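Long-range contacts in D-alanyl transferase DltD (PDB 6PFX), which probably takes part in the D-alanylation of lipoteichoic acid in the Gram-positive cell wall, as a membrane-associated member of the DltD family with an SGNH-hydrolase-like fold: residues A[123-131]-A[177-188]; A[13-24]-A[68-77]. All coordinates share one frame; numbering follows the deposited sequence.

Contact 1: A[123-131]-A[177-188]; sequences ELQTYDWLF and LNQLRSQWNMLK
Tyr127 OH donates to Gln183 OE1 at 2.7 Å, meeting the amide from above its carbonyl plane, 57° out of it; Asn156 bonds the same hydroxyl. The extended Gln183 chain also carries its NE2 to Glu123 OE2, a weak bond with carboxylate and amide planes almost perpendicular. A separate bond runs from Trp184 NE1 to Asp128 OD1, 2.9 Å long: the oxygen lies in the indole plane, but the N-H reaches it on the anti side of the carboxylate, tilted out of its plane. Trp184 CG stands anti to the backbone N (chi1 -171°), which carries the indole as a knob among Leu124, Tyr127, Asp128 and Phe131. The Phe131 ring covers one indole face in an offset stack, centroids 4.1 Å apart and planes 5° from parallel, while Lys188 CE lies over the opposite face. Phe131 CE1 in turn lies over the Arg181 guanidinium. Leu180 CD1 makes a CH-pi contact over one face of the Tyr127 ring, 4.2 Å from its centroid. Segments 123-131 and 177-188, whose helix axes come within 9.6 Å, are thus joined by apolar faces, while the off-axis NE1 bond fixes the indole's turn and the hydroxyl bond holds the far end of Tyr127.

Contact 2: A[13-24]-A[68-77]; sequences RRASSSMSVNVL and RPFLLGAPGT
Ser16 O and Leu71 N form the direct hydrogen bond between 13-24 and 68-77, 2.8 Å long and nearly straight at 174°. The CA-H of Phe70 approaches the same carbonyl oxygen, so the end of helix 13-18 is tied to the backbone of strand 68-71 at two successive residues. A water extends this polar seam: it donates to Ala15 O and Leu71 O and accepts from Met19 N, bridging the strand to the chain where Met19 leaves the helix with positive phi. Ser18 OG accepts from Ser20 N in an ST turn, and Ser20 OG accepts from Val23 N as the N-cap of helix 21-24; together they shape the link between the two helices.

Aromatic packing centres on Phe70. Ser16 CA sits 3.6 Å from the ring centroid, 17° off its normal, while Val23 CG1 comes in the ring plane at the edge, 4.0 Å from Phe70 CZ.

Aliphatic contacts continue along the loop after the strand. Met19 bends at chi3, turning CE towards Ala74 CA (3.6 Å) and against Gly73 O, a buried carbonyl with no hydrogen-bond partner in the model. Leu24 divides its methyls: CD2 meets Leu72 CD2 at 3.6 Å, and CD1 meets Ala74 CB at the same distance.

Among the charged groups, Arg13 and Arg68 cross with guanidinium planes 84° apart, Arg13 CD lying over one face of Arg68.

Strand 68-71 is an outermost strand of the five-stranded parallel sheet, paired with 39-43; helix 13-18 packs across it, and helix 21-24 reaches Phe70 and the following loop. That loop makes a type II turn from Ala74 to Thr77, where Pro75 touches a Ser46-His348-Asp345 constellation consistent with the catalytic triad of an SGNH hydrolase-like fold.

Contact 2 is the buried one, about 11 Å between its centre and that of the chain; contact 1 lies about 25 Å out and is partly buried. Their chemistry follows this difference. The peripheral contact joins two helices through side chains, with polar groups around stacked rings, whereas the inner one fits helix ends against a sheet strand and its loop, relying on backbone polar groups, a bridging water and apolar packing round Met19, Leu24 and Phe70. They hold different elements, and contact 2 closes before contact 1 opens along the chain. Even so, Gln125 NE2, on helix 123-131, probably donates to Leu24 O at 2.9 Å, connecting the two neighbourhoods, whose centres are about 23 Å apart.

Contact 1: A[123-131]-A[177-188]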
loop_
_atom_site.group_PDB
_atom_site.type_symbol
_atom_site.label_atom_id
_atom_site.label_comp_id
_atom_site.label_asym_id
_atom_site.label_seq_id
_atom_site.Cartn_x
_atom_site.Cartn_y
_atom_site.Cartn_z
ATOM N N GLU A 123 13.669 7.333 11.089
ATOM C CA GLU A 123 15.015 6.953 11.491
ATOM C C GLU A 123 14.998 5.622 12.230
ATOM O O GLU A 123 15.910 4.801 12.072
ATOM C CB GLU A 123 15.632 8.026 12.389
ATOM C CG GLU A 123 16.131 9.255 11.653
ATOM C CD GLU A 123 16.671 10.311 12.602
ATOM O OE1 GLU A 123 15.995 10.609 13.611
ATOM O OE2 GLU A 123 17.776 10.831 12.348
ATOM N N LEU A 124 13.973 5.399 13.063
ATOM C CA LEU A 124 13.874 4.159 13.829
ATOM C C LEU A 124 13.867 2.952 12.899
ATOM O O LEU A 124 14.617 1.991 13.098
ATOM C CB LEU A 124 12.610 4.173 14.700
ATOM C CG LEU A 124 12.251 2.877 15.437
ATOM C CD1 LEU A 124 13.346 2.385 16.384
ATOM C CD2 LEU A 124 10.925 3.028 16.209
ATOM N N GLN A 125 13.025 2.994 11.866
ATOM C CA GLN A 125 12.905 1.855 10.965
ATOM C C GLN A 125 14.122 1.727 10.067
ATOM O O GLN A 125 14.507 0.606 9.711
ATOM C CB GLN A 125 11.631 2.006 10.139
ATOM C CG GLN A 125 10.381 1.876 10.989
ATOM C CD GLN A 125 9.111 2.091 10.209
ATOM O OE1 GLN A 125 9.126 2.587 9.083
ATOM N NE2 GLN A 125 7.994 1.709 10.808
ATOM N N THR A 126 14.730 2.854 9.684
ATOM C CA THR A 126 15.965 2.811 8.909
ATOM C C THR A 126 17.073 2.145 9.712
ATOM O O THR A 126 17.766 1.250 9.214
ATOM C CB THR A 126 16.365 4.228 8.490
ATOM O OG1 THR A 126 15.307 4.836 7.737
ATOM C CG2 THR A 126 17.622 4.199 7.638
ATOM N N TYR A 127 17.228 2.546 10.978
ATOM C CA TYR A 127 18.243 1.934 11.825
ATOM C C TYR A 127 17.905 0.475 12.106
ATOM O O TYR A 127 18.800 -0.380 12.153
ATOM C CB TYR A 127 18.372 2.714 13.134
ATOM C CG TYR A 127 18.911 4.126 13.029
ATOM C CD1 TYR A 127 19.271 4.679 11.809
ATOM C CD2 TYR A 127 19.066 4.903 14.173
ATOM C CE1 TYR A 127 19.759 5.957 11.728
ATOM C CE2 TYR A 127 19.570 6.184 14.097
ATOM C CZ TYR A 127 19.902 6.705 12.871
ATOM O OH TYR A 127 20.385 7.982 12.775
ATOM N N ASP A 128 16.616 0.167 12.288
ATOM C CA ASP A 128 16.207 -1.224 12.416
ATOM C C ASP A 128 16.796 -2.059 11.283
ATOM O O ASP A 128 17.341 -3.147 11.501
ATOM C CB ASP A 128 14.681 -1.348 12.345
ATOM C CG ASP A 128 13.970 -0.988 13.646
ATOM O OD1 ASP A 128 14.608 -0.918 14.715
ATOM O OD2 ASP A 128 12.739 -0.778 13.576
ATOM N N TRP A 129 16.657 -1.565 10.051
ATOM C CA TRP A 129 17.165 -2.274 8.883
ATOM C C TRP A 129 18.674 -2.433 8.963
ATOM O O TRP A 129 19.201 -3.540 8.817
ATOM C CB TRP A 129 16.760 -1.491 7.637
ATOM C CG TRP A 129 17.582 -1.750 6.425
ATOM C CD1 TRP A 129 17.787 -2.954 5.805
ATOM C CD2 TRP A 129 18.282 -0.771 5.644
ATOM N NE1 TRP A 129 18.586 -2.778 4.696
ATOM C CE2 TRP A 129 18.903 -1.450 4.580
ATOM C CE3 TRP A 129 18.452 0.612 5.749
ATOM C CZ2 TRP A 129 19.681 -0.791 3.623
ATOM C CZ3 TRP A 129 19.226 1.264 4.797
ATOM C CH2 TRP A 129 19.828 0.561 3.750
ATOM N N LEU A 130 19.386 -1.340 9.237
ATOM C CA LEU A 130 20.842 -1.396 9.262
ATOM C C LEU A 130 21.347 -2.404 10.287
ATOM O O LEU A 130 22.287 -3.157 10.012
ATOM C CB LEU A 130 21.419 -0.014 9.557
ATOM C CG LEU A 130 21.207 1.045 8.481
ATOM C CD1 LEU A 130 21.710 2.408 8.939
ATOM C CD2 LEU A 130 21.893 0.671 7.186
ATOM N N PHE A 131 20.767 -2.408 11.490
ATOM C CA PHE A 131 21.202 -3.343 12.527
ATOM C C PHE A 131 20.734 -4.764 12.253
ATOM O O PHE A 131 21.279 -5.697 12.854
ATOM C CB PHE A 131 20.745 -2.855 13.908
ATOM C CG PHE A 131 21.528 -1.669 14.419
ATOM C CD1 PHE A 131 22.792 -1.832 14.972
ATOM C CD2 PHE A 131 21.009 -0.393 14.346
ATOM C CE1 PHE A 131 23.519 -0.736 15.431
ATOM C CE2 PHE A 131 21.734 0.699 14.805
ATOM C CZ PHE A 131 22.983 0.524 15.350
ATOM N N LEU A 177 28.364 1.007 12.623
ATOM C CA LEU A 177 26.960 1.063 13.008
ATOM C C LEU A 177 26.807 1.490 14.460
ATOM O O LEU A 177 25.814 2.128 14.817
ATOM C CB LEU A 177 26.276 -0.284 12.813
ATOM C CG LEU A 177 26.282 -0.835 11.391
ATOM C CD1 LEU A 177 25.758 -2.254 11.440
ATOM C CD2 LEU A 177 25.446 0.029 10.486
ATOM N N ASN A 178 27.762 1.127 15.317
ATOM C CA ASN A 178 27.622 1.430 16.732
ATOM C C ASN A 178 27.520 2.923 16.988
ATOM O O ASN A 178 27.031 3.326 18.050
ATOM C CB ASN A 178 28.792 0.833 17.504
ATOM C CG ASN A 178 28.628 0.972 18.994
ATOM O OD1 ASN A 178 27.716 0.395 19.587
ATOM N ND2 ASN A 178 29.510 1.745 19.612
ATOM N N GLN A 179 27.969 3.756 16.045
ATOM C CA GLN A 179 27.847 5.199 16.198
ATOM C C GLN A 179 26.392 5.649 16.215
ATOM O O GLN A 179 26.100 6.739 16.718
ATOM C CB GLN A 179 28.608 5.893 15.072
ATOM C CG GLN A 179 28.729 7.386 15.242
ATOM C CD GLN A 179 29.732 8.011 14.284
ATOM O OE1 GLN A 179 30.526 7.312 13.643
ATOM N NE2 GLN A 179 29.704 9.337 14.187
ATOM N N LEU A 180 25.481 4.824 15.689
ATOM C CA LEU A 180 24.054 5.103 15.682
ATOM C C LEU A 180 23.319 4.449 16.843
ATOM O O LEU A 180 22.125 4.708 17.032
ATOM C CB LEU A 180 23.424 4.601 14.371
ATOM C CG LEU A 180 23.970 5.143 13.050
ATOM C CD1 LEU A 180 23.346 4.395 11.892
ATOM C CD2 LEU A 180 23.680 6.609 12.937
ATOM N N ARG A 181 23.996 3.610 17.627
ATOM C CA ARG A 181 23.281 2.748 18.559
ATOM C C ARG A 181 22.632 3.542 19.686
ATOM O O ARG A 181 21.522 3.209 20.119
ATOM C CB ARG A 181 24.229 1.692 19.116
ATOM C CG ARG A 181 23.537 0.712 20.025
ATOM C CD ARG A 181 24.480 -0.411 20.423
ATOM N NE ARG A 181 24.330 -1.596 19.580
ATOM C CZ ARG A 181 25.128 -1.918 18.563
ATOM N NH1 ARG A 181 26.155 -1.145 18.230
ATOM N NH2 ARG A 181 24.895 -3.029 17.877
ATOM N N SER A 182 23.310 4.575 20.187
ATOM C CA SER A 182 22.726 5.393 21.245
ATOM C C SER A 182 21.430 6.043 20.771
ATOM O O SER A 182 20.402 5.979 21.455
ATOM C CB SER A 182 23.727 6.449 21.706
ATOM O OG SER A 182 23.213 7.142 22.827
ATOM N N GLN A 183 21.460 6.662 19.589
ATOM C CA GLN A 183 20.251 7.257 19.030
ATOM C C GLN A 183 19.173 6.204 18.797
ATOM O O GLN A 183 17.992 6.440 19.078
ATOM C CB GLN A 183 20.594 7.963 17.718
ATOM C CG GLN A 183 19.428 8.711 17.088
ATOM C CD GLN A 183 19.796 9.419 15.788
ATOM O OE1 GLN A 183 20.818 9.124 15.162
ATOM N NE2 GLN A 183 18.958 10.367 15.382
ATOM N N TRP A 184 19.559 5.038 18.273
ATOM C CA TRP A 184 18.593 3.972 18.027
ATOM C C TRP A 184 17.872 3.585 19.309
ATOM O O TRP A 184 16.640 3.478 19.331
ATOM C CB TRP A 184 19.318 2.764 17.435
ATOM C CG TRP A 184 18.456 1.649 16.926
ATOM C CD1 TRP A 184 17.255 1.752 16.284
ATOM C CD2 TRP A 184 18.753 0.251 17.002
ATOM N NE1 TRP A 184 16.789 0.502 15.956
ATOM C CE2 TRP A 184 17.691 -0.436 16.389
ATOM C CE3 TRP A 184 19.819 -0.485 17.527
ATOM C CZ2 TRP A 184 17.662 -1.827 16.291
ATOM C CZ3 TRP A 184 19.786 -1.858 17.432
ATOM C CH2 TRP A 184 18.718 -2.517 16.818
ATOM N N ASN A 185 18.627 3.367 20.391
ATOM C CA ASN A 185 18.017 2.939 21.645
ATOM C C ASN A 185 17.058 4.000 22.161
ATOM O O ASN A 185 15.972 3.683 22.659
ATOM C CB ASN A 185 19.106 2.653 22.682
ATOM C CG ASN A 185 19.908 1.399 22.363
ATOM O OD1 ASN A 185 19.458 0.533 21.614
ATOM N ND2 ASN A 185 21.097 1.294 22.943
ATOM N N MET A 186 17.442 5.269 22.033
ATOM C CA MET A 186 16.575 6.370 22.433
ATOM C C MET A 186 15.268 6.327 21.660
ATOM O O MET A 186 14.182 6.432 22.245
ATOM C CB MET A 186 17.321 7.683 22.188
ATOM C CG MET A 186 16.480 8.949 22.212
ATOM S SD MET A 186 17.492 10.455 22.304
ATOM C CE MET A 186 18.357 10.457 20.730
ATOM N N LEU A 187 15.354 6.146 20.340
ATOM C CA LEU A 187 14.153 6.077 19.517
ATOM C C LEU A 187 13.287 4.884 19.907
ATOM O O LEU A 187 12.054 4.971 19.884
ATOM C CB LEU A 187 14.549 6.018 18.041
ATOM C CG LEU A 187 15.333 7.212 17.488
ATOM C CD1 LEU A 187 15.938 6.880 16.136
ATOM C CD2 LEU A 187 14.434 8.438 17.397
ATOM N N LYS A 188 13.910 3.767 20.289
ATOM C CA LYS A 188 13.143 2.590 20.689
ATOM C C LYS A 188 12.382 2.836 21.990
ATOM O O LYS A 188 11.200 2.491 22.102
ATOM C CB LYS A 188 14.068 1.378 20.811
ATOM C CG LYS A 188 14.425 0.763 19.462
ATOM C CD LYS A 188 15.111 -0.593 19.583
ATOM C CE LYS A 188 16.547 -0.468 20.067
ATOM N NZ LYS A 188 17.251 -1.788 20.063
#

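Contact 2: A[13-24]-A[68-77]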
loop_
_atom_site.group_PDB
_atom_site.type_symbol
_atom_site.label_atom_id
_atom_site.label_comp_id
_atom_site.label_asym_id
_atom_site.label_seq_id
_atom_site.Cartn_x
_atom_site.Cartn_y
_atom_site.Cartn_z
ATOM N N ARG A 13 -6.472 -2.338 19.110
ATOM C CA ARG A 13 -7.627 -2.289 18.218
ATOM C C ARG A 13 -7.815 -0.888 17.655
ATOM O O ARG A 13 -8.024 -0.712 16.448
ATOM C CB ARG A 13 -8.870 -2.742 18.985
ATOM C CG ARG A 13 -10.147 -2.777 18.181
ATOM C CD ARG A 13 -11.231 -3.535 18.949
ATOM N NE ARG A 13 -12.542 -3.427 18.313
ATOM C CZ ARG A 13 -13.536 -2.651 18.744
ATOM N NH1 ARG A 13 -13.393 -1.900 19.829
ATOM N NH2 ARG A 13 -14.687 -2.633 18.085
ATOM N N ARG A 14 -7.737 0.129 18.515
ATOM C CA ARG A 14 -7.804 1.501 18.032
ATOM C C ARG A 14 -6.691 1.776 17.025
ATOM O O ARG A 14 -6.930 2.363 15.961
ATOM C CB ARG A 14 -7.723 2.472 19.212
ATOM C CG ARG A 14 -8.979 2.510 20.074
ATOM C CD ARG A 14 -8.677 3.033 21.477
ATOM N NE ARG A 14 -8.024 4.339 21.453
ATOM C CZ ARG A 14 -7.210 4.790 22.405
ATOM N NH1 ARG A 14 -6.932 4.041 23.466
ATOM N NH2 ARG A 14 -6.667 5.995 22.290
ATOM N N ALA A 15 -5.467 1.346 17.343
ATOM C CA ALA A 15 -4.336 1.575 16.453
ATOM C C ALA A 15 -4.544 0.921 15.093
ATOM O O ALA A 15 -4.112 1.465 14.064
ATOM C CB ALA A 15 -3.054 1.028 17.088
ATOM N N SER A 16 -5.187 -0.257 15.072
ATOM C CA SER A 16 -5.310 -1.048 13.851
ATOM C C SER A 16 -6.082 -0.319 12.760
ATOM O O SER A 16 -5.955 -0.680 11.587
ATOM C CB SER A 16 -5.974 -2.406 14.133
ATOM O OG SER A 16 -7.358 -2.284 14.415
ATOM N N SER A 17 -6.865 0.699 13.113
ATOM C CA SER A 17 -7.625 1.462 12.135
ATOM C C SER A 17 -7.269 2.939 12.130
ATOM O O SER A 17 -7.885 3.705 11.380
ATOM C CB SER A 17 -9.129 1.299 12.389
ATOM O OG SER A 17 -9.488 1.802 13.666
ATOM N N SER A 18 -6.269 3.357 12.910
ATOM C CA SER A 18 -5.976 4.776 13.049
ATOM C C SER A 18 -5.221 5.349 11.856
ATOM O O SER A 18 -5.376 6.537 11.547
ATOM C CB SER A 18 -5.116 5.009 14.293
ATOM O OG SER A 18 -3.833 4.417 14.131
ATOM N N MET A 19 -4.384 4.541 11.200
ATOM C CA MET A 19 -3.450 5.044 10.188
ATOM C C MET A 19 -2.587 6.176 10.752
ATOM O O MET A 19 -2.092 7.034 10.023
ATOM C CB MET A 19 -4.190 5.428 8.900
ATOM C CG MET A 19 -4.854 4.223 8.214
ATOM S SD MET A 19 -6.078 4.579 6.944
ATOM C CE MET A 19 -5.170 5.682 5.861
ATOM N N SER A 20 -2.378 6.164 12.067
ATOM C CA SER A 20 -1.589 7.204 12.714
ATOM C C SER A 20 -0.147 7.156 12.229
ATOM O O SER A 20 0.486 6.098 12.229
ATOM C CB SER A 20 -1.624 6.998 14.229
ATOM O OG SER A 20 -0.410 7.415 14.830
ATOM N N VAL A 21 0.379 8.314 11.827
ATOM C CA VAL A 21 1.755 8.374 11.341
ATOM C C VAL A 21 2.739 7.848 12.380
ATOM O O VAL A 21 3.739 7.210 12.027
ATOM C CB VAL A 21 2.086 9.805 10.873
ATOM C CG1 VAL A 21 3.525 9.896 10.453
ATOM C CG2 VAL A 21 1.173 10.201 9.731
ATOM N N ASN A 22 2.463 8.071 13.671
ATOM C CA ASN A 22 3.352 7.572 14.715
ATOM C C ASN A 22 3.322 6.049 14.815
ATOM O O ASN A 22 4.324 5.438 15.204
ATOM C CB ASN A 22 2.974 8.171 16.071
ATOM C CG ASN A 22 3.357 9.628 16.195
ATOM O OD1 ASN A 22 4.369 10.068 15.649
ATOM N ND2 ASN A 22 2.544 10.392 16.915
ATOM N N VAL A 23 2.186 5.422 14.493
ATOM C CA VAL A 23 2.118 3.963 14.454
ATOM C C VAL A 23 2.856 3.437 13.229
ATOM O O VAL A 23 3.668 2.507 13.319
ATOM C CB VAL A 23 0.648 3.504 14.465
ATOM C CG1 VAL A 23 0.537 2.017 14.147
ATOM C CG2 VAL A 23 0.006 3.801 15.810
ATOM N N LEU A 24 2.609 4.055 12.070
ATOM C CA LEU A 24 3.208 3.588 10.826
ATOM C C LEU A 24 4.726 3.755 10.820
ATOM O O LEU A 24 5.430 2.942 10.210
ATOM C CB LEU A 24 2.584 4.321 9.637
ATOM C CG LEU A 24 1.067 4.232 9.461
ATOM C CD1 LEU A 24 0.693 4.785 8.089
ATOM C CD2 LEU A 24 0.535 2.830 9.640
ATOM N N ARG A 68 -8.845 -9.215 11.912
ATOM C CA ARG A 68 -9.061 -7.775 11.846
ATOM C C ARG A 68 -7.974 -7.139 11.003
ATOM O O ARG A 68 -6.772 -7.365 11.246
ATOM C CB ARG A 68 -9.040 -7.219 13.277
ATOM C CG ARG A 68 -9.267 -5.730 13.372
ATOM C CD ARG A 68 -9.415 -5.236 14.820
ATOM N NE ARG A 68 -10.637 -5.700 15.479
ATOM C CZ ARG A 68 -10.697 -6.715 16.338
ATOM N NH1 ARG A 68 -9.606 -7.396 16.657
ATOM N NH2 ARG A 68 -11.857 -7.049 16.882
ATOM N N PRO A 69 -8.319 -6.344 9.992
ATOM C CA PRO A 69 -7.269 -5.640 9.247
ATOM C C PRO A 69 -6.492 -4.708 10.167
ATOM O O PRO A 69 -7.052 -4.080 11.066
ATOM C CB PRO A 69 -8.037 -4.865 8.167
ATOM C CG PRO A 69 -9.379 -5.542 8.090
ATOM C CD PRO A 69 -9.669 -6.066 9.461
ATOM N N PHE A 70 -5.186 -4.633 9.945
ATOM C CA PHE A 70 -4.347 -3.606 10.551
ATOM C C PHE A 70 -3.919 -2.707 9.391
ATOM O O PHE A 70 -3.191 -3.145 8.493
ATOM C CB PHE A 70 -3.155 -4.201 11.290
ATOM C CG PHE A 70 -2.543 -3.245 12.254
ATOM C CD1 PHE A 70 -1.834 -2.153 11.791
ATOM C CD2 PHE A 70 -2.703 -3.410 13.620
ATOM C CE1 PHE A 70 -1.272 -1.240 12.680
ATOM C CE2 PHE A 70 -2.167 -2.498 14.512
ATOM C CZ PHE A 70 -1.438 -1.417 14.042
ATOM N N LEU A 71 -4.425 -1.479 9.361
ATOM C CA LEU A 71 -4.255 -0.628 8.190
ATOM C C LEU A 71 -2.897 0.059 8.233
ATOM O O LEU A 71 -2.612 0.840 9.149
ATOM C CB LEU A 71 -5.374 0.405 8.129
ATOM C CG LEU A 71 -6.793 -0.139 8.279
ATOM C CD1 LEU A 71 -7.786 0.994 8.203
ATOM C CD2 LEU A 71 -7.098 -1.182 7.210
ATOM N N LEU A 72 -2.077 -0.198 7.220
ATOM C CA LEU A 72 -0.716 0.315 7.191
ATOM C C LEU A 72 -0.443 1.251 6.024
ATOM O O LEU A 72 0.684 1.740 5.885
ATOM C CB LEU A 72 0.290 -0.843 7.214
ATOM C CG LEU A 72 0.355 -1.623 8.535
ATOM C CD1 LEU A 72 1.226 -2.856 8.375
ATOM C CD2 LEU A 72 0.866 -0.743 9.677
ATOM N N GLY A 73 -1.416 1.535 5.210
ATOM C CA GLY A 73 -1.295 2.636 4.285
ATOM C C GLY A 73 -1.871 3.934 4.847
ATOM O O GLY A 73 -2.685 3.917 5.771
ATOM N N ALA A 74 -1.437 5.048 4.260
ATOM C CA ALA A 74 -1.902 6.382 4.626
ATOM C C ALA A 74 -1.655 7.300 3.435
ATOM O O ALA A 74 -1.037 6.892 2.447
ATOM C CB ALA A 74 -1.183 6.899 5.883
ATOM N N PRO A 75 -2.149 8.537 3.470
ATOM C CA PRO A 75 -1.968 9.401 2.292
ATOM C C PRO A 75 -0.492 9.613 1.993
ATOM O O PRO A 75 0.265 10.117 2.823
ATOM C CB PRO A 75 -2.676 10.703 2.686
ATOM C CG PRO A 75 -3.695 10.277 3.667
ATOM C CD PRO A 75 -3.036 9.165 4.468
ATOM N N GLY A 76 -0.080 9.185 0.808
ATOM C CA GLY A 76 1.287 9.347 0.374
ATOM C C GLY A 76 2.230 8.210 0.709
ATOM O O GLY A 76 3.418 8.309 0.379
ATOM N N THR A 77 1.758 7.137 1.347
ATOM C CA THR A 77 2.606 5.966 1.547
ATOM C C THR A 77 2.673 5.182 0.237
ATOM O O THR A 77 1.635 4.770 -0.292
ATOM C CB THR A 77 2.118 5.059 2.677
ATOM O OG1 THR A 77 0.792 4.591 2.416
ATOM C CG2 THR A 77 2.151 5.797 4.003
HETATM O O HOH W 1 -3.547 1.951 11.404
#